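PDB 3WQB: aeromonas extracellular serine protease from Aeromonas sobria, which cleaves peptide bonds after paired basic residues, one of them lysine, as a calcium-binding serine protease of the furin-like subtilisin family and a probable virulence factor. Local coordinates for residues 160-165 and 194-199; 172-177 and 208-213; 198-203 and 250-255; 277-282 and 415-420. The protein carries 1 engineered substitution. One frame throughout, in Å; residues are numbered along the deposited sequence.

Interaction 1: 160-165 and 194-199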
loop_
_atom_site.group_PDB
_atom_site.type_symbol
_atom_site.label_atom_id
_atom_site.label_comp_id
_atom_site.label_asym_id
_atom_site.label_seq_id
_atom_site.Cartn_x
_atom_site.Cartn_y
_atom_site.Cartn_z
ATOM N N TYR A 160 13.792 -3.363 -12.031
ATOM C CA TYR A 160 15.044 -2.677 -11.782
ATOM C C TYR A 160 15.071 -2.022 -10.397
ATOM O O TYR A 160 16.090 -2.056 -9.691
ATOM C CB TYR A 160 15.344 -1.640 -12.880
ATOM C CG TYR A 160 16.795 -1.213 -12.879
ATOM C CD1 TYR A 160 17.255 -0.203 -12.024
ATOM C CD2 TYR A 160 17.721 -1.848 -13.707
ATOM C CE1 TYR A 160 18.594 0.162 -11.996
ATOM C CE2 TYR A 160 19.045 -1.484 -13.688
ATOM C CZ TYR A 160 19.486 -0.485 -12.831
ATOM O OH TYR A 160 20.808 -0.133 -12.805
ATOM N N ALA A 161 13.943 -1.424 -10.021
ATOM C CA ALA A 161 13.835 -0.628 -8.800
ATOM C C ALA A 161 13.570 -1.457 -7.552
ATOM O O ALA A 161 13.909 -1.029 -6.447
ATOM C CB ALA A 161 12.733 0.392 -8.960
ATOM N N LEU A 162 12.937 -2.616 -7.724
ATOM C CA LEU A 162 12.374 -3.344 -6.596
ATOM C C LEU A 162 13.186 -4.587 -6.211
ATOM O O LEU A 162 12.684 -5.495 -5.545
ATOM C CB LEU A 162 10.899 -3.667 -6.857
ATOM C CG LEU A 162 9.953 -2.460 -6.741
ATOM C CD1 LEU A 162 8.623 -2.741 -7.421
ATOM C CD2 LEU A 162 9.752 -2.054 -5.267
ATOM N N GLY A 163 14.444 -4.636 -6.643
ATOM C CA GLY A 163 15.377 -5.640 -6.146
ATOM C C GLY A 163 15.936 -6.613 -7.150
ATOM O O GLY A 163 16.756 -7.441 -6.782
ATOM N N ASP A 164 15.514 -6.524 -8.408
ATOM C CA ASP A 164 15.962 -7.477 -9.429
ATOM C C ASP A 164 17.316 -7.104 -10.035
ATOM O O ASP A 164 18.026 -7.978 -10.535
ATOM C CB ASP A 164 14.912 -7.620 -10.533
ATOM C CG ASP A 164 15.297 -8.648 -11.575
ATOM O OD1 ASP A 164 15.315 -9.844 -11.241
ATOM O OD2 ASP A 164 15.542 -8.245 -12.733
ATOM N N SER A 165 17.689 -5.829 -9.975
ATOM C CA SER A 165 18.934 -5.365 -10.597
ATOM C C SER A 165 20.107 -5.404 -9.629
ATOM O O SER A 165 19.927 -5.447 -8.411
ATOM C CB SER A 165 18.752 -3.941 -11.119
ATOM O OG SER A 165 18.647 -3.011 -10.059
ATOM N N SER A 194 2.586 -11.741 -10.559
ATOM C CA SER A 194 3.272 -12.956 -10.122
ATOM C C SER A 194 4.786 -12.754 -10.116
ATOM O O SER A 194 5.465 -13.135 -9.165
ATOM C CB SER A 194 2.892 -14.143 -11.013
ATOM O OG SER A 194 3.581 -15.319 -10.631
ATOM N N GLN A 195 5.304 -12.114 -11.160
ATOM C CA GLN A 195 6.737 -11.879 -11.275
ATOM C C GLN A 195 7.237 -10.997 -10.134
ATOM O O GLN A 195 8.282 -11.277 -9.536
ATOM C CB GLN A 195 7.079 -11.262 -12.628
ATOM C CG GLN A 195 8.570 -11.075 -12.859
ATOM C CD GLN A 195 8.882 -10.576 -14.246
ATOM O OE1 GLN A 195 8.387 -9.533 -14.659
ATOM N NE2 GLN A 195 9.724 -11.308 -14.974
ATOM N N LEU A 196 6.500 -9.935 -9.820
ATOM C CA LEU A 196 6.911 -9.066 -8.720
ATOM C C LEU A 196 6.740 -9.753 -7.358
ATOM O O LEU A 196 7.596 -9.621 -6.485
ATOM C CB LEU A 196 6.198 -7.710 -8.781
ATOM C CG LEU A 196 6.671 -6.834 -9.943
ATOM C CD1 LEU A 196 5.749 -5.644 -10.142
ATOM C CD2 LEU A 196 8.110 -6.361 -9.746
ATOM N N ASP A 197 5.658 -10.513 -7.183
ATOM C CA ASP A 197 5.481 -11.253 -5.934
ATOM C C ASP A 197 6.630 -12.227 -5.700
ATOM O O ASP A 197 7.121 -12.339 -4.578
ATOM C CB ASP A 197 4.153 -12.004 -5.910
ATOM C CG ASP A 197 2.959 -11.096 -5.634
ATOM O OD1 ASP A 197 3.129 -9.866 -5.460
ATOM O OD2 ASP A 197 1.831 -11.632 -5.585
ATOM N N ARG A 198 7.076 -12.898 -6.762
ATOM C CA ARG A 198 8.180 -13.851 -6.639
ATOM C C ARG A 198 9.472 -13.128 -6.274
ATOM O O ARG A 198 10.260 -13.617 -5.451
ATOM C CB ARG A 198 8.336 -14.658 -7.927
ATOM C CG ARG A 198 7.213 -15.660 -8.141
ATOM C CD ARG A 198 7.219 -16.222 -9.543
ATOM N NE ARG A 198 6.041 -17.044 -9.794
ATOM C CZ ARG A 198 5.824 -17.711 -10.923
ATOM N NH1 ARG A 198 6.706 -17.658 -11.913
ATOM N NH2 ARG A 198 4.719 -18.429 -11.061
ATOM N N LEU A 199 9.689 -11.962 -6.880
ATOM C CA LEU A 199 10.854 -11.155 -6.543
ATOM C C LEU A 199 10.810 -10.721 -5.076
ATOM O O LEU A 199 11.812 -10.802 -4.358
ATOM C CB LEU A 199 10.933 -9.923 -7.448
ATOM C CG LEU A 199 12.030 -8.908 -7.129
ATOM C CD1 LEU A 199 13.418 -9.524 -7.291
ATOM C CD2 LEU A 199 11.868 -7.657 -7.984
#
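L199 reaches from helix 191-205 against residues 162-164. That helix and helix 155-164 both pack on the face of the parallel sheet that carries F174 and Y212 in this subtilisin fold, and their short axes, at 56° to one another, come no nearer than 9.8 Å. A branched leucine is long enough to bridge such a separation. From CB the chain of L199 runs with CG anti to its own nitrogen (chi1 174°), a torsion that sends the branch across to the neighbouring helix. CG comes first, 3.8 Å from L162 O. There the side chain forks. CD2 lies beside the same carbonyl oxygen, with CD2 to L162 O at 3.4 Å, whereas CD1 rests on the next peptide, 3.9 Å from G163 C. Both methyls also border CB of D164. L162 answers with its own side chain: its CB meets L199 CD2, and its CD1 meets L196 CD2 at 4.3 Å, one turn back on the partner helix. With phi of G163 at 118°, any CB would run into the carbonyl oxygen before it, so a residue without one fits. D164 turns its aliphatic CB to the leucine, while its OD1 is hydrogen-bonded to a polar side chain of another protein chain. L162 O, although lined by L199 CD2, is satisfied by a hydrogen bond with Y212 OH.

Interaction 2: 172-177 and 208-213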
loop_
_atom_site.group_PDB
_atom_site.type_symbol
_atom_site.label_atom_id
_atom_site.label_comp_id
_atom_site.label_asym_id
_atom_site.label_seq_id
_atom_site.Cartn_x
_atom_site.Cartn_y
_atom_site.Cartn_z
ATOM N N ARG A 172 17.822 -3.118 1.943
ATOM C CA ARG A 172 17.074 -3.830 2.971
ATOM C C ARG A 172 15.675 -3.255 3.223
ATOM O O ARG A 172 14.898 -3.864 3.952
ATOM C CB ARG A 172 17.844 -3.909 4.284
ATOM C CG ARG A 172 18.988 -4.920 4.254
ATOM C CD ARG A 172 19.328 -5.437 5.648
ATOM N NE ARG A 172 18.294 -6.354 6.114
ATOM C CZ ARG A 172 18.077 -6.693 7.384
ATOM N NH1 ARG A 172 18.826 -6.200 8.371
ATOM N NH2 ARG A 172 17.078 -7.529 7.667
ATOM N N VAL A 173 15.349 -2.099 2.635
ATOM C CA VAL A 173 14.000 -1.538 2.733
ATOM C C VAL A 173 13.617 -1.024 1.353
ATOM O O VAL A 173 14.392 -0.316 0.710
ATOM C CB VAL A 173 13.911 -0.394 3.780
ATOM C CG1 VAL A 173 12.485 0.093 3.899
ATOM C CG2 VAL A 173 14.413 -0.858 5.146
ATOM N N PHE A 174 12.423 -1.390 0.897
ATOM C CA PHE A 174 11.860 -0.831 -0.342
ATOM C C PHE A 174 10.635 -0.024 0.001
ATOM O O PHE A 174 9.616 -0.577 0.418
ATOM C CB PHE A 174 11.518 -1.935 -1.345
ATOM C CG PHE A 174 12.728 -2.626 -1.897
ATOM C CD1 PHE A 174 13.262 -3.742 -1.267
ATOM C CD2 PHE A 174 13.351 -2.140 -3.046
ATOM C CE1 PHE A 174 14.409 -4.369 -1.779
ATOM C CE2 PHE A 174 14.489 -2.751 -3.559
ATOM C CZ PHE A 174 15.021 -3.872 -2.925
ATOM N N ASN A 175 10.765 1.291 -0.137
ATOM C CA ASN A 175 9.680 2.205 0.177
ATOM C C ASN A 175 8.769 2.433 -1.019
ATOM O O ASN A 175 9.225 2.909 -2.055
ATOM C CB ASN A 175 10.255 3.537 0.660
ATOM C CG ASN A 175 9.186 4.471 1.166
ATOM O OD1 ASN A 175 8.968 4.565 2.374
ATOM N ND2 ASN A 175 8.499 5.154 0.250
ATOM N N GLN A 176 7.496 2.066 -0.874
ATOM C CA GLN A 176 6.513 2.194 -1.954
ATOM C C GLN A 176 5.341 3.076 -1.524
ATOM O O GLN A 176 4.287 2.584 -1.082
ATOM C CB GLN A 176 5.991 0.832 -2.377
ATOM C CG GLN A 176 7.070 -0.138 -2.770
ATOM C CD GLN A 176 6.501 -1.519 -2.838
ATOM O OE1 GLN A 176 6.075 -1.985 -3.906
ATOM N NE2 GLN A 176 6.390 -2.157 -1.671
ATOM N N SER A 177 5.547 4.387 -1.641
ATOM C CA SER A 177 4.541 5.379 -1.264
ATOM C C SER A 177 3.525 5.578 -2.388
ATOM O O SER A 177 3.231 6.718 -2.789
ATOM C CB SER A 177 5.223 6.700 -0.922
ATOM O OG SER A 177 5.874 6.620 0.336
ATOM N N GLN A 208 20.009 -11.065 5.307
ATOM C CA GLN A 208 19.893 -9.604 5.236
ATOM C C GLN A 208 18.629 -9.254 4.445
ATOM O O GLN A 208 18.668 -8.473 3.487
ATOM C CB GLN A 208 21.140 -8.962 4.595
ATOM C CG GLN A 208 22.340 -8.742 5.526
ATOM C CD GLN A 208 22.675 -9.951 6.377
ATOM O OE1 GLN A 208 22.280 -10.030 7.542
ATOM N NE2 GLN A 208 23.388 -10.912 5.794
ATOM N N GLY A 209 17.509 -9.855 4.856
ATOM C CA GLY A 209 16.253 -9.749 4.119
ATOM C C GLY A 209 15.737 -8.330 3.990
ATOM O O GLY A 209 15.979 -7.480 4.847
ATOM N N ALA A 210 15.020 -8.090 2.901
ATOM C CA ALA A 210 14.464 -6.764 2.626
ATOM C C ALA A 210 12.997 -6.656 3.009
ATOM O O ALA A 210 12.199 -7.548 2.726
ATOM C CB ALA A 210 14.652 -6.422 1.167
ATOM N N ALA A 211 12.674 -5.552 3.662
ATOM C CA ALA A 211 11.304 -5.220 4.025
ATOM C C ALA A 211 10.661 -4.299 2.996
ATOM O O ALA A 211 11.128 -3.173 2.786
ATOM C CB ALA A 211 11.289 -4.556 5.384
ATOM N N TYR A 212 9.629 -4.805 2.326
ATOM C CA TYR A 212 8.791 -3.986 1.443
ATOM C C TYR A 212 7.732 -3.283 2.274
ATOM O O TYR A 212 7.022 -3.939 3.033
ATOM C CB TYR A 212 8.146 -4.861 0.352
ATOM C CG TYR A 212 9.169 -5.386 -0.617
ATOM C CD1 TYR A 212 9.899 -6.548 -0.333
ATOM C CD2 TYR A 212 9.428 -4.715 -1.810
ATOM C CE1 TYR A 212 10.871 -7.016 -1.213
ATOM C CE2 TYR A 212 10.398 -5.168 -2.695
ATOM C CZ TYR A 212 11.116 -6.326 -2.390
ATOM O OH TYR A 212 12.064 -6.796 -3.263
ATOM N N ILE A 213 7.664 -1.955 2.146
ATOM C CA ILE A 213 6.706 -1.118 2.874
ATOM C C ILE A 213 5.796 -0.457 1.854
ATOM O O ILE A 213 6.271 -0.004 0.801
ATOM C CB ILE A 213 7.436 -0.038 3.717
ATOM C CG1 ILE A 213 8.705 -0.611 4.392
ATOM C CG2 ILE A 213 6.476 0.622 4.697
ATOM C CD1 ILE A 213 8.464 -1.707 5.426
#
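V173, F174 and N175 pair in parallel with A211, Y212 and I213, the strand directions differing by only 11°, in the central sheet of the subtilisin fold, where helix 191-205 completes a right-handed beta-alpha-beta crossover. Backbone bonds alternate from side to side: A211 N to R172 O, F174 N to A211 O, I213 N to F174 O, and Q176 N to I213 O. The small and branched side chains of V173, A211 and I213 share one face, where V173 CG1 touches I213 CG1 at 3.9 Å. The other face is aromatic. F174 and Y212 point the same way with ring planes only 9° apart, an offset pair with little ring over ring; F174 CD1 sits over the rim of Y212, 3.5 Å from CE2. The methyl of A210 abuts the edge of the F174 ring, in its plane, with CB to CE1 at 3.6 Å. At the strand entrance R172, bent at chi3 (73°), grips G209 O side-on, through NE at 2.9 Å and NH2 at 3.0 Å; NH2 also binds L356 O. Q176 NE2 approaches I213 O at 3.3 Å from well above the carbonyl plane, on the face opposite Q176 N, and is bonded to N255 OD1 as well. Each of the buried oxygens G209 O and I213 O thus takes two donors, and the side-on pair from R172 fixes the rotation of its guanidinium.

Interaction 3: 198-203 and 250-255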
loop_
_atom_site.group_PDB
_atom_site.type_symbol
_atom_site.label_atom_id
_atom_site.label_comp_id
_atom_site.label_asym_id
_atom_site.label_seq_id
_atom_site.Cartn_x
_atom_site.Cartn_y
_atom_site.Cartn_z
ATOM N N ARG A 198 7.076 -12.898 -6.762
ATOM C CA ARG A 198 8.180 -13.851 -6.639
ATOM C C ARG A 198 9.472 -13.128 -6.274
ATOM O O ARG A 198 10.260 -13.617 -5.451
ATOM C CB ARG A 198 8.336 -14.658 -7.927
ATOM C CG ARG A 198 7.213 -15.660 -8.141
ATOM C CD ARG A 198 7.219 -16.222 -9.543
ATOM N NE ARG A 198 6.041 -17.044 -9.794
ATOM C CZ ARG A 198 5.824 -17.711 -10.923
ATOM N NH1 ARG A 198 6.706 -17.658 -11.913
ATOM N NH2 ARG A 198 4.719 -18.429 -11.061
ATOM N N LEU A 199 9.689 -11.962 -6.880
ATOM C CA LEU A 199 10.854 -11.155 -6.543
ATOM C C LEU A 199 10.810 -10.721 -5.076
ATOM O O LEU A 199 11.812 -10.802 -4.358
ATOM C CB LEU A 199 10.933 -9.923 -7.448
ATOM C CG LEU A 199 12.030 -8.908 -7.129
ATOM C CD1 LEU A 199 13.418 -9.524 -7.291
ATOM C CD2 LEU A 199 11.868 -7.657 -7.984
ATOM N N PHE A 200 9.650 -10.235 -4.639
ATOM C CA PHE A 200 9.518 -9.745 -3.271
ATOM C C PHE A 200 9.751 -10.891 -2.287
ATOM O O PHE A 200 10.340 -10.684 -1.226
ATOM C CB PHE A 200 8.132 -9.141 -3.014
ATOM C CG PHE A 200 7.878 -7.764 -3.620
ATOM C CD1 PHE A 200 8.474 -7.323 -4.809
ATOM C CD2 PHE A 200 6.951 -6.932 -3.002
ATOM C CE1 PHE A 200 8.155 -6.056 -5.324
ATOM C CE2 PHE A 200 6.626 -5.687 -3.519
ATOM C CZ PHE A 200 7.210 -5.249 -4.689
ATOM N N GLU A 201 9.266 -12.088 -2.625
ATOM C CA GLU A 201 9.480 -13.260 -1.772
ATOM C C GLU A 201 10.970 -13.549 -1.634
ATOM O O GLU A 201 11.473 -13.738 -0.522
ATOM C CB GLU A 201 8.738 -14.476 -2.329
ATOM C CG GLU A 201 9.041 -15.759 -1.556
ATOM C CD GLU A 201 8.178 -16.941 -1.946
ATOM O OE1 GLU A 201 7.293 -16.808 -2.818
ATOM O OE2 GLU A 201 8.402 -18.024 -1.372
ATOM N N GLN A 202 11.680 -13.564 -2.759
ATOM C CA GLN A 202 13.108 -13.871 -2.722
ATOM C C GLN A 202 13.890 -12.822 -1.937
ATOM O O GLN A 202 14.809 -13.139 -1.187
ATOM C CB GLN A 202 13.646 -14.008 -4.137
ATOM C CG GLN A 202 13.171 -15.267 -4.807
ATOM C CD GLN A 202 13.373 -16.517 -3.931
ATOM O OE1 GLN A 202 14.452 -16.729 -3.355
ATOM N NE2 GLN A 202 12.340 -17.359 -3.847
ATOM N N GLN A 203 13.510 -11.562 -2.118
ATOM C CA GLN A 203 14.168 -10.457 -1.449
ATOM C C GLN A 203 13.870 -10.400 0.045
ATOM O O GLN A 203 14.715 -9.991 0.835
ATOM C CB GLN A 203 13.776 -9.147 -2.122
ATOM C CG GLN A 203 14.519 -8.912 -3.446
ATOM C CD GLN A 203 15.977 -8.556 -3.217
ATOM O OE1 GLN A 203 16.858 -9.415 -3.292
ATOM N NE2 GLN A 203 16.230 -7.298 -2.898
ATOM N N ASN A 250 -1.663 -5.079 -2.399
ATOM C CA ASN A 250 -1.701 -4.896 -0.953
ATOM C C ASN A 250 -2.004 -6.165 -0.175
ATOM O O ASN A 250 -1.962 -6.149 1.048
ATOM C CB ASN A 250 -2.716 -3.816 -0.568
ATOM C CG ASN A 250 -2.292 -2.437 -1.002
ATOM O OD1 ASN A 250 -1.142 -2.211 -1.405
ATOM N ND2 ASN A 250 -3.228 -1.487 -0.919
ATOM N N SER A 251 -2.318 -7.255 -0.874
ATOM C CA SER A 251 -2.588 -8.543 -0.213
ATOM C C SER A 251 -1.515 -9.593 -0.501
ATOM O O SER A 251 -1.744 -10.782 -0.276
ATOM C CB SER A 251 -3.984 -9.067 -0.591
ATOM O OG SER A 251 -4.092 -9.199 -2.001
ATOM N N ASN A 252 -0.344 -9.160 -0.969
ATOM C CA ASN A 252 0.694 -10.109 -1.356
ATOM C C ASN A 252 1.580 -10.610 -0.229
ATOM O O ASN A 252 2.529 -11.354 -0.488
ATOM C CB ASN A 252 1.566 -9.573 -2.503
ATOM C CG ASN A 252 2.531 -8.498 -2.058
ATOM O OD1 ASN A 252 2.488 -8.031 -0.923
ATOM N ND2 ASN A 252 3.415 -8.102 -2.961
ATOM N N PHE A 253 1.269 -10.212 1.004
ATOM C CA PHE A 253 2.028 -10.588 2.210
ATOM C C PHE A 253 3.393 -9.921 2.328
ATOM O O PHE A 253 3.725 -9.414 3.386
ATOM C CB PHE A 253 2.153 -12.108 2.371
ATOM C CG PHE A 253 2.947 -12.522 3.576
ATOM C CD1 PHE A 253 2.416 -12.364 4.857
ATOM C CD2 PHE A 253 4.230 -13.062 3.438
ATOM C CE1 PHE A 253 3.137 -12.753 5.978
ATOM C CE2 PHE A 253 4.961 -13.441 4.557
ATOM C CZ PHE A 253 4.409 -13.295 5.825
ATOM N N TRP A 254 4.175 -9.932 1.251
ATOM C CA TRP A 254 5.523 -9.343 1.270
ATOM C C TRP A 254 5.464 -7.849 1.551
ATOM O O TRP A 254 6.368 -7.306 2.195
ATOM C CB TRP A 254 6.276 -9.639 -0.033
ATOM C CG TRP A 254 6.107 -11.077 -0.411
ATOM C CD1 TRP A 254 5.422 -11.565 -1.484
ATOM C CD2 TRP A 254 6.531 -12.223 0.352
ATOM N NE1 TRP A 254 5.433 -12.947 -1.466
ATOM C CE2 TRP A 254 6.096 -13.373 -0.344
ATOM C CE3 TRP A 254 7.256 -12.386 1.548
ATOM C CZ2 TRP A 254 6.355 -14.675 0.120
ATOM C CZ3 TRP A 254 7.528 -13.686 1.998
ATOM C CH2 TRP A 254 7.071 -14.803 1.288
ATOM N N ASN A 255 4.389 -7.185 1.116
ATOM C CA ASN A 255 4.178 -5.788 1.454
ATOM C C ASN A 255 3.682 -5.640 2.878
ATOM O O ASN A 255 2.684 -6.275 3.258
ATOM C CB ASN A 255 3.142 -5.177 0.517
ATOM C CG ASN A 255 3.722 -4.773 -0.805
ATOM O OD1 ASN A 255 4.873 -4.347 -0.872
ATOM N ND2 ASN A 255 2.926 -4.884 -1.874
HETATM O O HOH W 1 5.016 -15.188 -3.264
#
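Two first torsions bring E201 and W254 together: CG of E201 stands anti to its backbone nitrogen (chi1 174°), and CG of W254 lies anti to its own carbonyl carbon (chi1 -45°). The indole is thereby laid against the helix, and E201 CA makes a CH-pi contact over its six-membered ring, 3.7 Å from the centroid. Further out, the extended glutamate slants across the same face, its carboxylate 21° from the ring plane and its CG 3.3 Å from W254 CZ2. E201 OE1 stays 4.5 Å from W254 NE1, and a water bridges them: it donates to E201 OE1 at 2.8 Å and accepts from W254 NE1 at 2.9 Å. The opposite indole face is met by F253. This is where helix 191-205 of the subtilisin domain adjoins the P-domain: E201 OE2 is bonded to Q437 NE2, and W254 touches L435. F200 carries the inner half of the contact, its CB packed on W254 CB at 3.5 Å. The edge of its ring faces N255 OD1, 3.4 Å from CE2, an oxygen whose hydrogen-bond partner is Q176 NE2. The loop holds its own shape through an Asx motif, in which N252 OD1 accepts from N255 N at 2.9 Å.

Interaction 4: 277-282 and 415-420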
loop_
_atom_site.group_PDB
_atom_site.type_symbol
_atom_site.label_atom_id
_atom_site.label_comp_id
_atom_site.label_asym_id
_atom_site.label_seq_id
_atom_site.Cartn_x
_atom_site.Cartn_y
_atom_site.Cartn_z
ATOM N N ILE A 277 -4.058 -4.000 6.780
ATOM C CA ILE A 277 -3.185 -3.013 7.435
ATOM C C ILE A 277 -2.357 -3.749 8.484
ATOM O O ILE A 277 -2.892 -4.554 9.250
ATOM C CB ILE A 277 -4.002 -1.876 8.093
ATOM C CG1 ILE A 277 -4.852 -1.136 7.050
ATOM C CG2 ILE A 277 -3.092 -0.897 8.847
ATOM C CD1 ILE A 277 -4.068 -0.515 5.880
ATOM N N PHE A 278 -1.052 -3.490 8.507
ATOM C CA PHE A 278 -0.182 -4.079 9.515
ATOM C C PHE A 278 0.078 -3.110 10.667
ATOM O O PHE A 278 0.028 -3.502 11.839
ATOM C CB PHE A 278 1.137 -4.552 8.889
ATOM C CG PHE A 278 1.928 -5.476 9.775
ATOM C CD1 PHE A 278 1.609 -6.823 9.827
ATOM C CD2 PHE A 278 2.963 -4.996 10.577
ATOM C CE1 PHE A 278 2.317 -7.690 10.657
ATOM C CE2 PHE A 278 3.683 -5.865 11.410
ATOM C CZ PHE A 278 3.342 -7.205 11.453
ATOM N N LEU A 279 0.334 -1.844 10.334
ATOM C CA LEU A 279 0.643 -0.810 11.316
ATOM C C LEU A 279 0.074 0.531 10.867
ATOM O O LEU A 279 -0.151 0.766 9.663
ATOM C CB LEU A 279 2.164 -0.662 11.490
ATOM C CG LEU A 279 2.948 -1.801 12.124
ATOM C CD1 LEU A 279 4.402 -1.659 11.773
ATOM C CD2 LEU A 279 2.731 -1.824 13.635
ATOM N N SER A 280 -0.118 1.406 11.849
ATOM C CA SER A 280 -0.361 2.824 11.637
ATOM C C SER A 280 0.950 3.585 11.815
ATOM O O SER A 280 1.735 3.297 12.726
ATOM C CB SER A 280 -1.373 3.313 12.674
ATOM O OG SER A 280 -1.622 4.713 12.582
ATOM N N ALA A 281 1.197 4.559 10.947
ATOM C CA ALA A 281 2.329 5.445 11.128
ATOM C C ALA A 281 1.940 6.861 10.760
ATOM O O ALA A 281 0.875 7.093 10.203
ATOM C CB ALA A 281 3.550 4.936 10.333
ATOM N N THR A 282 2.822 7.797 11.079
ATOM C CA THR A 282 2.552 9.228 10.963
ATOM C C THR A 282 2.414 9.713 9.520
ATOM O O THR A 282 3.306 9.524 8.704
ATOM C CB THR A 282 3.657 10.019 11.665
ATOM O OG1 THR A 282 4.925 9.470 11.289
ATOM C CG2 THR A 282 3.529 9.867 13.157
ATOM N N GLY A 415 -1.375 -1.278 15.578
ATOM C CA GLY A 415 -1.280 -0.013 16.287
ATOM C C GLY A 415 -0.251 0.937 15.719
ATOM O O GLY A 415 0.363 0.683 14.674
ATOM N N LEU A 416 -0.065 2.049 16.425
ATOM C CA LEU A 416 0.918 3.043 16.033
ATOM C C LEU A 416 2.326 2.590 16.407
ATOM O O LEU A 416 2.581 2.173 17.537
ATOM C CB LEU A 416 0.596 4.380 16.698
ATOM C CG LEU A 416 1.620 5.511 16.607
ATOM C CD1 LEU A 416 1.848 5.934 15.167
ATOM C CD2 LEU A 416 1.197 6.691 17.469
ATOM N N ILE A 417 3.241 2.689 15.453
ATOM C CA ILE A 417 4.643 2.343 15.691
ATOM C C ILE A 417 5.180 2.973 16.979
ATOM O O ILE A 417 4.976 4.165 17.235
ATOM C CB ILE A 417 5.503 2.774 14.506
ATOM C CG1 ILE A 417 5.150 1.921 13.282
ATOM C CG2 ILE A 417 6.990 2.670 14.841
ATOM C CD1 ILE A 417 5.868 2.336 12.004
ATOM N N ASP A 418 5.869 2.160 17.776
ATOM C CA ASP A 418 6.558 2.617 18.980
ATOM C C ASP A 418 7.978 2.085 18.868
ATOM O O ASP A 418 8.259 0.949 19.237
ATOM C CB ASP A 418 5.858 2.063 20.224
ATOM C CG ASP A 418 6.474 2.542 21.534
ATOM O OD1 ASP A 418 7.656 2.958 21.548
ATOM O OD2 ASP A 418 5.767 2.452 22.567
ATOM N N VAL A 419 8.878 2.900 18.328
ATOM C CA VAL A 419 10.240 2.435 18.052
ATOM C C VAL A 419 10.985 2.068 19.337
ATOM O O VAL A 419 11.697 1.050 19.385
ATOM C CB VAL A 419 11.044 3.492 17.255
ATOM C CG1 VAL A 419 12.544 3.166 17.264
ATOM C CG2 VAL A 419 10.521 3.595 15.826
ATOM N N ASN A 420 10.847 2.895 20.370
ATOM C CA ASN A 420 11.542 2.627 21.624
ATOM C C ASN A 420 11.147 1.275 22.203
ATOM O O ASN A 420 12.018 0.514 22.646
ATOM C CB ASN A 420 11.215 3.694 22.662
ATOM C CG ASN A 420 11.744 5.065 22.310
ATOM O OD1 ASN A 420 12.579 5.239 21.419
ATOM N ND2 ASN A 420 11.253 6.059 23.032
#
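S280 is held by two backbone hydrogen bonds to 415-417, which form a single bridge centred on S280 and L416. S280 N donates to G415 O at 3.0 Å, approaching from well above the carbonyl plane, whereas I417 N meets S280 O almost head-on at 3.2 Å. A CA-H...O contact from L416 to the same S280 O, 3.4 Å long, adds a weaker third link. Glycine suits position 415 because with phi at 131° a CB would collide with the preceding carbonyl oxygen. Apolar packing flanks the bridge. L279 and I417 meet at about a right angle, with L279 CD1 at 4.0 Å from I417 CG1; beyond it, I417 CD1 reaches the small CB of A281 at 3.9 Å. The gamma carbon CG1 of I417, anti to its carbonyl carbon (chi1 -68°), is what brings this branch alongside the strand. L416 points its CB away, yet its CD1 curls back to 3.6 Å from S280 O. Past the bridge, D418 N-caps helix 419-426, its OD1 accepting from K421 N. A short extended segment thus pairs with 277-282, the edge strand of the central parallel sheet in the subtilisin fold, just before the chain enters helix 419-426.

How the interactions relate
From the N terminus, interaction 1 opens on helix 155-164, and interaction 2 opens on the following strand before interaction 1 closes on helix 191-205. Interaction 2 then closes on strand 211-215, so the two cross. Interaction 3 starts on the very helix where interaction 1 ends, shares R198 and L199 with it, crosses interaction 2 and closes at the start of strand 255-261. These three therefore form one continuous patch in which helix 191-205 joins its neighbouring helix, the sheet beneath and the approach to the next strand. Interaction 4 follows in series: it closes a far longer loop, from 277-282 to 415-420, and touches none of the others, although it reaches the same sheet as interaction 2.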